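Local coordinates for CurJ (Moorea producens 3L, PDB 5TZ6), which is an inactivated form of the dehydratase domain of a curacin polyketide synthase module, whose native enzyme carries out a vinylogous dehydration, at residues Leu57-Ala62 / Phe248-Ser253; Gln180-Ile185 / Cys221-Ile226; Gln187-Glu192 / Leu258-Thr263; Ser266-Lys269 / Phe275-Asp278. The protein carries 1 engineered substitution. One frame throughout, in Å; residues are numbered along the deposited sequence.

Contact 1: residues Leu57-Ala62 / Phe248-Ser253; sequences LLLAAA and FTFYNS
L59 of helix 51-65 pushes the forked end of its side chain against F250 and, less closely, F248, two phenylalanines that stand on the same face of strand 239-250. Both of its methyls reach the foot of the F250 side chain: CD2 of L59 lies 3.7 Å from CB of F250, and CD1 of L59 is 3.8 Å from CG of F250, where the ring begins. The same CD1 is the branch that turns toward the second ring, 4.2 Å from CE1 of F248. The methyl meets both rings at a slant, squarely over neither. L59 has CG beside its backbone N and opposite the carbonyl carbon (chi1 -65°), which carries the fork off the helix toward the strand. In F250 the ring swings away from its own N (chi1 171°), and the backbone N of N252 sits 4.0 Å above the plane of the F250 ring, over its centre, where the chain leaves the strand. The contact is wholly apolar and buried. L59 also packs on C71 and I73 of strand 71-77, whose backbone bonds to F248 and F250, so the leucine covers the seam between two adjacent strands. Helix 51-65 lies in the first of two HotDog-related regions of the sequence and strand 239-250 in the second, consistent with the double-hotdog fold of polyketide synthase dehydratases.

Contact 2: residues Gln180-Ile185 / Cys221-Ile226; sequences QSFRWI and CFQSII
Q223 sends its amide NE2 to the main-chain O of F182, 3.2 Å away, in the one direct hydrogen bond between loop 180-185 and segment 221-226. The bond is nearly straight, with an N-H...O angle of 167°, and lies in the carbonyl plane of F182; the acceptor is in turn only 4° out of the amide plane of Q223. The other end of the amide is used too: OE1 of Q223 accepts from a water 3.1 Å away, and that water accepts the backbone N of I185 at 2.8 Å, so loop and helix are linked a second time. Beside these bonds CD1 of I185 packs 4.3 Å from CB of Q223. At the F182 ring, NE2 of Q223 is near the ring plane, 4.3 Å from CD1 of F182 at the edge. The glutamine reaches the loop because its CG lies opposite the carbonyl carbon (chi1 -60°) and the chain then runs extended. Farther out, NE2 of Q223 also donates to OD2 of D219, a residue of the ligand pocket, and F182 meets F41, evidently the engineered phenylalanine in place of the motif histidine, edge-to-face. A leucine in place of Q223 would probably leave F182 O and D219 OD2 without this donor and the water without its acceptor, letting loop 180-185 shift. D219 and Q223 fit the DxxxQ pattern of polyketide synthase dehydratases; with donors and acceptor all engaged, the amide's orientation is probably fixed, consistent with a role in positioning D219.

Contact 3: residues Gln187-Glu192 / Leu258-Thr263; sequences QVWLGE and LLWCYT
The W260 indole receives W189 at its edge, near its plane, while one of its faces is covered by L258: CD2 of that leucine stands 3.7 Å above the W260 ring, offset toward the rim. The two tryptophans meet through their six-membered rings, whose centroids are 5.7 Å apart. The planes are inclined by 42°, an intermediate geometry that is neither a stack nor a T-shape. Touch is concentrated at the outer carbons, CZ3 of W189 lying 3.4 Å from CZ3 of W260, a tight approach, and CH2 of W189 following at 4.0 Å from the same W260 carbon. The W189 side chain leaves its backbone in the direction of the partner strand, and with CG opposite the carbonyl carbon (chi1 -68°) its indole continues to W260, which gets there with the far end of its own indole. The two strands are not neighbours: strand 194-200 runs between them, and the indoles meet across it. W260 packs besides on Q198 of that middle strand and on L151 and Q155 of helix 151-157. Its NE1 hydrogen-bonds OE1 of Q284, so the polar edge is served away from W189. W189 stays partly exposed, which limits the burial. What passes between the tryptophans is carbon against carbon, dispersion and hydrophobic burial with little directional demand, which agrees with the slanted rings.

Contact 4: residues Ser266-Lys269 / Phe275-Asp278; sequences SKDK and FKAD
K276 NZ meets OD1 of D268 at 2.8 Å, in a salt bridge. The ammonium group comes from above the carboxylate, 60° out of its plane. An extended chain of K276, an exposed residue, delivers it, its CE passing 3.2 Å from OD1 of D268, just beyond the point where the first strand ends. Behind the salt bridge S266 and K276 form an antiparallel hydrogen-bonded pair: K276 N donates to S266 O at 2.9 Å and an angle of 171°, and S266 N returns a more bent bond to K276 O, also 2.9 Å. K267 and F275 make the adjoining non-hydrogen-bonded pair, with CG of K267 lying 3.8 Å from CD2 of F275. F275 turns CG away from its own N (chi1 -166°), which slides the ring beneath the S266 backbone: the carbonyl carbon of S266 lies over one face, and CE2 of F275 is 3.5 Å from CA of S266. An alanine at F275 would probably open a gap under the S266-K267 peptide and deprive I225, L228 and V229 of their packing partner. The pairing belongs to the beta hairpin of strands 258-267 and 274-282, near its turn. Strand 288-300 flanks the second of these strands, bonding to F275 through G297, while the F275 ring faces I225 of segment 221-226.

Contacts 1 and 2 are buried, contact 3 partly so, and contact 4 lies at the surface. Chemistry follows place: 57-62/248-253 is purely hydrocarbon, contact 2 puts an amide and a water to work beside the ligand pocket, contact 3 is aromatic, and contact 4 adds a surface ion pair to strand pairing. Contacts 3 and 4 share strand 258-267. Contact 2 touches both, through a probable hydrogen bond between S224 OG and T263 OG1 (2.8 Å) and through I225 CD1 against F275 CD1 (3.6 Å). Contact 1 stands apart, its centre about 19 Å from that of contact 2, and joins the two HotDog-related regions; the other three lie within the second.

Contact 1: residues Leu57-Ala62 / Phe248-Ser253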
# COMPACT_ATOMS: atom_id res chain seq x y z
N LEU A 57 -9.27 12.76 8.03
CA LEU A 57 -8.44 11.78 7.34
C LEU A 57 -7.22 12.44 6.70
O LEU A 57 -6.10 11.90 6.74
CB LEU A 57 -9.27 11.05 6.29
CG LEU A 57 -8.63 9.94 5.47
CD1 LEU A 57 -8.10 8.84 6.36
CD2 LEU A 57 -9.65 9.38 4.48
N LEU A 58 -7.41 13.62 6.10
CA LEU A 58 -6.27 14.31 5.51
C LEU A 58 -5.31 14.81 6.58
O LEU A 58 -4.09 14.77 6.39
CB LEU A 58 -6.73 15.45 4.61
CG LEU A 58 -7.32 14.89 3.31
CD1 LEU A 58 -8.37 15.82 2.72
CD2 LEU A 58 -6.20 14.63 2.31
N LEU A 59 -5.83 15.27 7.72
CA LEU A 59 -4.91 15.60 8.81
C LEU A 59 -4.08 14.39 9.20
O LEU A 59 -2.88 14.52 9.48
CB LEU A 59 -5.68 16.15 10.02
CG LEU A 59 -6.39 17.49 9.81
CD1 LEU A 59 -6.97 18.00 11.13
CD2 LEU A 59 -5.46 18.52 9.20
N ALA A 60 -4.68 13.20 9.23
CA ALA A 60 -3.89 12.00 9.50
C ALA A 60 -2.78 11.82 8.47
O ALA A 60 -1.60 11.68 8.82
CB ALA A 60 -4.80 10.77 9.54
N ALA A 61 -3.14 11.81 7.18
CA ALA A 61 -2.13 11.65 6.14
C ALA A 61 -1.00 12.67 6.30
O ALA A 61 0.19 12.32 6.30
CB ALA A 61 -2.78 11.78 4.75
N ALA A 62 -1.38 13.94 6.46
CA ALA A 62 -0.41 14.99 6.76
C ALA A 62 0.51 14.56 7.88
O ALA A 62 1.74 14.68 7.77
CB ALA A 62 -1.15 16.28 7.12
N PHE A 248 -8.62 25.45 5.91
CA PHE A 248 -8.74 24.80 7.21
C PHE A 248 -7.34 24.60 7.78
O PHE A 248 -6.52 23.89 7.18
CB PHE A 248 -9.46 23.46 7.06
CG PHE A 248 -9.74 22.77 8.37
CD1 PHE A 248 -8.71 22.23 9.12
CD2 PHE A 248 -11.04 22.64 8.83
CE1 PHE A 248 -8.97 21.59 10.32
CE2 PHE A 248 -11.31 22.00 10.03
CZ PHE A 248 -10.26 21.48 10.77
N THR A 249 -7.07 25.17 8.94
CA THR A 249 -5.76 25.08 9.56
C THR A 249 -5.85 24.29 10.86
O THR A 249 -6.67 24.61 11.74
CB THR A 249 -5.17 26.46 9.82
OG1 THR A 249 -5.19 27.23 8.61
CG2 THR A 249 -3.73 26.34 10.32
N PHE A 250 -5.03 23.26 10.97
CA PHE A 250 -4.83 22.49 12.18
C PHE A 250 -3.52 22.93 12.82
O PHE A 250 -2.46 22.84 12.18
CB PHE A 250 -4.81 20.99 11.87
CG PHE A 250 -4.40 20.13 13.03
CD1 PHE A 250 -5.26 19.91 14.11
CD2 PHE A 250 -3.15 19.53 13.05
CE1 PHE A 250 -4.86 19.11 15.17
CE2 PHE A 250 -2.75 18.73 14.11
CZ PHE A 250 -3.61 18.52 15.17
N TYR A 251 -3.59 23.41 14.06
CA TYR A 251 -2.43 23.89 14.80
C TYR A 251 -1.85 22.80 15.71
O TYR A 251 -0.67 22.45 15.58
CB TYR A 251 -2.80 25.13 15.61
CG TYR A 251 -3.23 26.29 14.73
CD1 TYR A 251 -2.30 27.16 14.19
CD2 TYR A 251 -4.57 26.48 14.42
CE1 TYR A 251 -2.68 28.21 13.38
CE2 TYR A 251 -4.97 27.53 13.60
CZ TYR A 251 -4.02 28.39 13.09
OH TYR A 251 -4.40 29.43 12.28
N ASN A 252 -2.65 22.27 16.62
CA ASN A 252 -2.20 21.20 17.50
C ASN A 252 -3.41 20.52 18.12
O ASN A 252 -4.47 21.13 18.26
CB ASN A 252 -1.25 21.72 18.59
CG ASN A 252 -1.88 22.81 19.44
OD1 ASN A 252 -1.56 23.99 19.28
ND2 ASN A 252 -2.78 22.43 20.33
N SER A 253 -3.24 19.25 18.49
CA SER A 253 -4.33 18.49 19.09
C SER A 253 -4.41 18.79 20.59
O SER A 253 -3.41 19.04 21.25
CB SER A 253 -4.12 16.99 18.86
OG SER A 253 -5.36 16.30 18.87

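Contact 2: residues Gln180-Ile185 / Cys221-Ile226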
# COMPACT_ATOMS: atom_id res chain seq x y z
N GLN A 180 -24.75 9.57 19.54
CA GLN A 180 -24.10 10.19 20.69
C GLN A 180 -22.73 10.73 20.34
O GLN A 180 -22.39 11.87 20.69
CB GLN A 180 -23.98 9.17 21.83
CG GLN A 180 -23.51 9.76 23.15
CD GLN A 180 -23.77 8.83 24.33
OE1 GLN A 180 -24.62 7.94 24.26
NE2 GLN A 180 -23.05 9.04 25.42
N SER A 181 -21.94 9.96 19.60
CA SER A 181 -20.56 10.37 19.37
C SER A 181 -20.44 11.59 18.46
O SER A 181 -19.35 12.17 18.39
CB SER A 181 -19.77 9.19 18.80
OG SER A 181 -20.35 8.73 17.60
N PHE A 182 -21.52 12.02 17.80
CA PHE A 182 -21.48 13.24 17.01
C PHE A 182 -22.07 14.44 17.74
O PHE A 182 -22.16 15.53 17.16
CB PHE A 182 -22.22 13.03 15.67
CG PHE A 182 -21.34 12.51 14.57
CD1 PHE A 182 -20.61 13.38 13.77
CD2 PHE A 182 -21.22 11.15 14.35
CE1 PHE A 182 -19.78 12.90 12.76
CE2 PHE A 182 -20.39 10.66 13.34
CZ PHE A 182 -19.67 11.54 12.54
N ARG A 183 -22.46 14.28 19.01
CA ARG A 183 -23.10 15.35 19.77
C ARG A 183 -22.10 15.90 20.78
O ARG A 183 -22.15 15.60 21.97
CB ARG A 183 -24.38 14.85 20.44
CG ARG A 183 -25.47 14.46 19.43
CD ARG A 183 -26.76 14.00 20.08
NE ARG A 183 -27.75 13.67 19.07
CZ ARG A 183 -29.04 13.96 19.15
NH1 ARG A 183 -29.86 13.63 18.15
NH2 ARG A 183 -29.51 14.61 20.21
N TRP A 184 -21.17 16.72 20.28
CA TRP A 184 -20.14 17.36 21.09
C TRP A 184 -20.61 18.65 21.74
O TRP A 184 -20.11 19.02 22.81
CB TRP A 184 -18.90 17.67 20.24
CG TRP A 184 -17.99 16.51 19.94
CD1 TRP A 184 -18.28 15.41 19.19
CD2 TRP A 184 -16.63 16.36 20.38
NE1 TRP A 184 -17.18 14.58 19.13
CE2 TRP A 184 -16.16 15.13 19.86
CE3 TRP A 184 -15.77 17.13 21.16
CZ2 TRP A 184 -14.87 14.67 20.10
CZ3 TRP A 184 -14.49 16.67 21.40
CH2 TRP A 184 -14.05 15.45 20.87
N ILE A 185 -21.54 19.36 21.10
CA ILE A 185 -21.94 20.69 21.56
C ILE A 185 -22.81 20.55 22.81
O ILE A 185 -23.95 20.09 22.74
CB ILE A 185 -22.67 21.47 20.46
CG1 ILE A 185 -21.73 21.63 19.25
CG2 ILE A 185 -23.17 22.80 20.99
CD1 ILE A 185 -22.30 22.37 18.08
N CYS A 221 -17.97 21.18 14.75
CA CYS A 221 -17.63 22.54 14.37
C CYS A 221 -18.50 23.01 13.21
O CYS A 221 -19.04 24.12 13.25
CB CYS A 221 -16.14 22.64 14.00
SG CYS A 221 -15.05 22.64 15.42
N PHE A 222 -18.65 22.18 12.18
CA PHE A 222 -19.56 22.57 11.10
C PHE A 222 -21.01 22.69 11.58
O PHE A 222 -21.77 23.50 11.04
CB PHE A 222 -19.46 21.59 9.94
CG PHE A 222 -18.10 21.52 9.31
CD1 PHE A 222 -17.16 22.52 9.54
CD2 PHE A 222 -17.75 20.47 8.48
CE1 PHE A 222 -15.91 22.47 8.97
CE2 PHE A 222 -16.50 20.41 7.89
CZ PHE A 222 -15.57 21.41 8.15
N GLN A 223 -21.40 21.90 12.59
CA GLN A 223 -22.77 21.96 13.10
C GLN A 223 -23.06 23.30 13.77
O GLN A 223 -24.22 23.71 13.84
CB GLN A 223 -23.03 20.85 14.11
CG GLN A 223 -22.86 19.44 13.61
CD GLN A 223 -22.85 18.45 14.76
OE1 GLN A 223 -23.36 18.75 15.83
NE2 GLN A 223 -22.25 17.29 14.54
N SER A 224 -22.02 23.96 14.28
CA SER A 224 -22.27 25.24 14.95
C SER A 224 -23.03 26.21 14.06
O SER A 224 -23.84 27.00 14.56
CB SER A 224 -20.95 25.87 15.40
OG SER A 224 -20.09 26.11 14.30
N ILE A 225 -22.81 26.16 12.74
CA ILE A 225 -23.45 27.16 11.88
C ILE A 225 -24.96 27.00 11.91
O ILE A 225 -25.69 27.97 11.69
CB ILE A 225 -22.95 27.10 10.43
CG1 ILE A 225 -23.77 26.09 9.62
CG2 ILE A 225 -21.46 26.81 10.36
CD1 ILE A 225 -24.15 26.59 8.25
N ILE A 226 -25.45 25.80 12.21
CA ILE A 226 -26.89 25.58 12.26
C ILE A 226 -27.52 26.55 13.25
O ILE A 226 -28.69 26.94 13.09
CB ILE A 226 -27.19 24.12 12.64
CG1 ILE A 226 -26.82 23.17 11.50
CG2 ILE A 226 -28.66 23.97 13.06
CD1 ILE A 226 -27.50 23.50 10.18
O HOH W 1 -21.63 18.50 18.45

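Contact 3: residues Gln187-Glu192 / Leu258-Thr263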
# COMPACT_ATOMS: atom_id res chain seq x y z
N GLN A 187 -23.15 23.38 25.07
CA GLN A 187 -23.80 24.64 25.39
C GLN A 187 -23.67 25.61 24.22
O GLN A 187 -22.73 25.51 23.43
CB GLN A 187 -23.20 25.26 26.66
CG GLN A 187 -23.69 24.61 27.93
CD GLN A 187 -23.24 25.36 29.16
OE1 GLN A 187 -24.05 25.97 29.87
NE2 GLN A 187 -21.94 25.34 29.42
N VAL A 188 -24.62 26.53 24.11
CA VAL A 188 -24.68 27.43 22.96
C VAL A 188 -25.09 28.82 23.41
O VAL A 188 -26.09 28.99 24.12
CB VAL A 188 -25.64 26.91 21.88
CG1 VAL A 188 -25.60 27.81 20.65
CG2 VAL A 188 -25.28 25.48 21.51
N TRP A 189 -24.33 29.83 22.98
CA TRP A 189 -24.63 31.23 23.24
C TRP A 189 -24.70 31.96 21.91
O TRP A 189 -23.74 31.91 21.13
CB TRP A 189 -23.57 31.87 24.14
CG TRP A 189 -23.59 31.34 25.52
CD1 TRP A 189 -24.29 31.84 26.57
CD2 TRP A 189 -22.85 30.22 26.01
NE1 TRP A 189 -24.05 31.08 27.69
CE2 TRP A 189 -23.16 30.09 27.38
CE3 TRP A 189 -21.96 29.32 25.43
CZ2 TRP A 189 -22.62 29.08 28.17
CZ3 TRP A 189 -21.41 28.32 26.21
CH2 TRP A 189 -21.75 28.21 27.57
N LEU A 190 -25.81 32.63 21.66
CA LEU A 190 -26.01 33.38 20.43
C LEU A 190 -25.71 34.85 20.67
O LEU A 190 -26.01 35.40 21.74
CB LEU A 190 -27.43 33.23 19.91
CG LEU A 190 -27.77 32.00 19.07
CD1 LEU A 190 -29.24 32.05 18.68
CD2 LEU A 190 -26.90 31.93 17.82
N GLY A 191 -25.11 35.48 19.65
CA GLY A 191 -24.91 36.90 19.56
C GLY A 191 -25.50 37.42 18.26
O GLY A 191 -26.40 36.81 17.66
N GLU A 192 -24.95 38.54 17.80
CA GLU A 192 -25.42 39.14 16.55
C GLU A 192 -24.60 38.56 15.40
O GLU A 192 -23.44 38.92 15.19
CB GLU A 192 -25.31 40.66 16.61
CG GLU A 192 -26.36 41.35 15.76
CD GLU A 192 -27.74 40.73 15.92
OE1 GLU A 192 -27.96 39.62 15.40
OE2 GLU A 192 -28.60 41.35 16.57
N LEU A 258 -12.84 19.67 27.17
CA LEU A 258 -13.68 20.83 26.91
C LEU A 258 -13.00 21.75 25.91
O LEU A 258 -11.85 22.13 26.10
CB LEU A 258 -13.98 21.58 28.21
CG LEU A 258 -15.11 22.61 28.18
CD1 LEU A 258 -15.51 22.99 29.60
CD2 LEU A 258 -14.71 23.84 27.38
N LEU A 259 -13.72 22.10 24.84
CA LEU A 259 -13.22 23.05 23.85
C LEU A 259 -14.28 24.12 23.60
O LEU A 259 -15.45 23.94 23.92
CB LEU A 259 -12.87 22.36 22.52
CG LEU A 259 -11.92 21.17 22.57
CD1 LEU A 259 -11.67 20.67 21.16
CD2 LEU A 259 -10.61 21.53 23.27
N TRP A 260 -13.84 25.23 23.01
CA TRP A 260 -14.74 26.31 22.64
C TRP A 260 -14.71 26.49 21.13
O TRP A 260 -13.65 26.40 20.51
CB TRP A 260 -14.35 27.62 23.33
CG TRP A 260 -14.51 27.61 24.82
CD1 TRP A 260 -13.53 27.41 25.75
CD2 TRP A 260 -15.72 27.83 25.56
NE1 TRP A 260 -14.05 27.48 27.02
CE2 TRP A 260 -15.39 27.74 26.93
CE3 TRP A 260 -17.05 28.09 25.21
CZ2 TRP A 260 -16.34 27.89 27.94
CZ3 TRP A 260 -17.99 28.25 26.20
CH2 TRP A 260 -17.63 28.15 27.55
N CYS A 261 -15.87 26.76 20.55
CA CYS A 261 -16.00 26.94 19.11
C CYS A 261 -16.74 28.24 18.82
O CYS A 261 -17.93 28.36 19.13
CB CYS A 261 -16.74 25.76 18.47
SG CYS A 261 -16.98 25.99 16.71
N TYR A 262 -16.04 29.20 18.22
CA TYR A 262 -16.61 30.49 17.87
C TYR A 262 -16.83 30.56 16.37
O TYR A 262 -15.93 30.25 15.59
CB TYR A 262 -15.68 31.62 18.32
CG TYR A 262 -16.13 33.01 17.91
CD1 TYR A 262 -17.36 33.51 18.30
CD2 TYR A 262 -15.29 33.83 17.15
CE1 TYR A 262 -17.76 34.78 17.93
CE2 TYR A 262 -15.68 35.10 16.78
CZ TYR A 262 -16.92 35.57 17.17
OH TYR A 262 -17.32 36.84 16.81
N THR A 263 -18.04 30.94 15.97
CA THR A 263 -18.42 30.97 14.57
C THR A 263 -19.09 32.30 14.27
O THR A 263 -19.82 32.83 15.10
CB THR A 263 -19.39 29.83 14.21
OG1 THR A 263 -18.77 28.56 14.44
CG2 THR A 263 -19.82 29.93 12.75

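Contact 4: residues Ser266-Lys269 / Phe275-Asp278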
# COMPACT_ATOMS: atom_id res chain seq x y z
N SER A 266 -23.05 34.60 7.74
CA SER A 266 -24.41 34.93 7.34
C SER A 266 -24.68 34.35 5.96
O SER A 266 -23.78 33.80 5.31
CB SER A 266 -24.64 36.44 7.34
OG SER A 266 -23.74 37.09 6.47
N LYS A 267 -25.94 34.43 5.54
CA LYS A 267 -26.31 34.01 4.20
C LYS A 267 -25.79 35.01 3.17
O LYS A 267 -25.77 36.22 3.42
CB LYS A 267 -27.82 33.87 4.09
CG LYS A 267 -28.49 33.20 5.27
CD LYS A 267 -29.95 32.90 4.98
CE LYS A 267 -30.82 33.07 6.22
NZ LYS A 267 -31.28 34.48 6.39
N ASP A 268 -25.37 34.50 2.02
CA ASP A 268 -24.93 35.37 0.93
C ASP A 268 -26.04 36.35 0.55
O ASP A 268 -27.19 35.96 0.34
CB ASP A 268 -24.54 34.52 -0.28
CG ASP A 268 -23.47 35.19 -1.14
OD1 ASP A 268 -22.51 35.75 -0.57
OD2 ASP A 268 -23.60 35.16 -2.38
N LYS A 269 -25.68 37.64 0.48
CA LYS A 269 -26.67 38.64 0.08
C LYS A 269 -27.25 38.33 -1.29
O LYS A 269 -28.43 38.60 -1.55
CB LYS A 269 -26.04 40.04 0.08
CG LYS A 269 -27.05 41.17 0.26
CD LYS A 269 -27.46 41.37 1.71
CE LYS A 269 -28.45 42.53 1.83
NZ LYS A 269 -27.93 43.80 1.24
N PHE A 275 -24.57 29.85 2.80
CA PHE A 275 -24.21 30.37 4.11
C PHE A 275 -22.70 30.35 4.24
O PHE A 275 -22.07 29.29 4.10
CB PHE A 275 -24.86 29.56 5.23
CG PHE A 275 -24.80 30.25 6.55
CD1 PHE A 275 -23.72 30.05 7.40
CD2 PHE A 275 -25.80 31.12 6.94
CE1 PHE A 275 -23.66 30.70 8.61
CE2 PHE A 275 -25.74 31.77 8.15
CZ PHE A 275 -24.67 31.56 8.99
N LYS A 276 -22.11 31.52 4.51
CA LYS A 276 -20.67 31.69 4.59
C LYS A 276 -20.26 32.08 6.00
O LYS A 276 -20.90 32.93 6.64
CB LYS A 276 -20.18 32.73 3.59
CG LYS A 276 -20.56 32.43 2.14
CD LYS A 276 -20.32 33.63 1.23
CE LYS A 276 -20.50 33.25 -0.23
NZ LYS A 276 -20.14 34.37 -1.15
N ALA A 277 -19.18 31.46 6.49
CA ALA A 277 -18.81 31.58 7.89
C ALA A 277 -17.31 31.38 8.08
O ALA A 277 -16.64 30.72 7.27
CB ALA A 277 -19.56 30.54 8.73
N ASP A 278 -16.79 31.98 9.15
CA ASP A 278 -15.47 31.67 9.69
C ASP A 278 -15.65 31.01 11.04
O ASP A 278 -16.54 31.38 11.82
CB ASP A 278 -14.62 32.94 9.83
CG ASP A 278 -14.20 33.53 8.48
OD1 ASP A 278 -13.96 32.75 7.53
OD2 ASP A 278 -14.12 34.77 8.37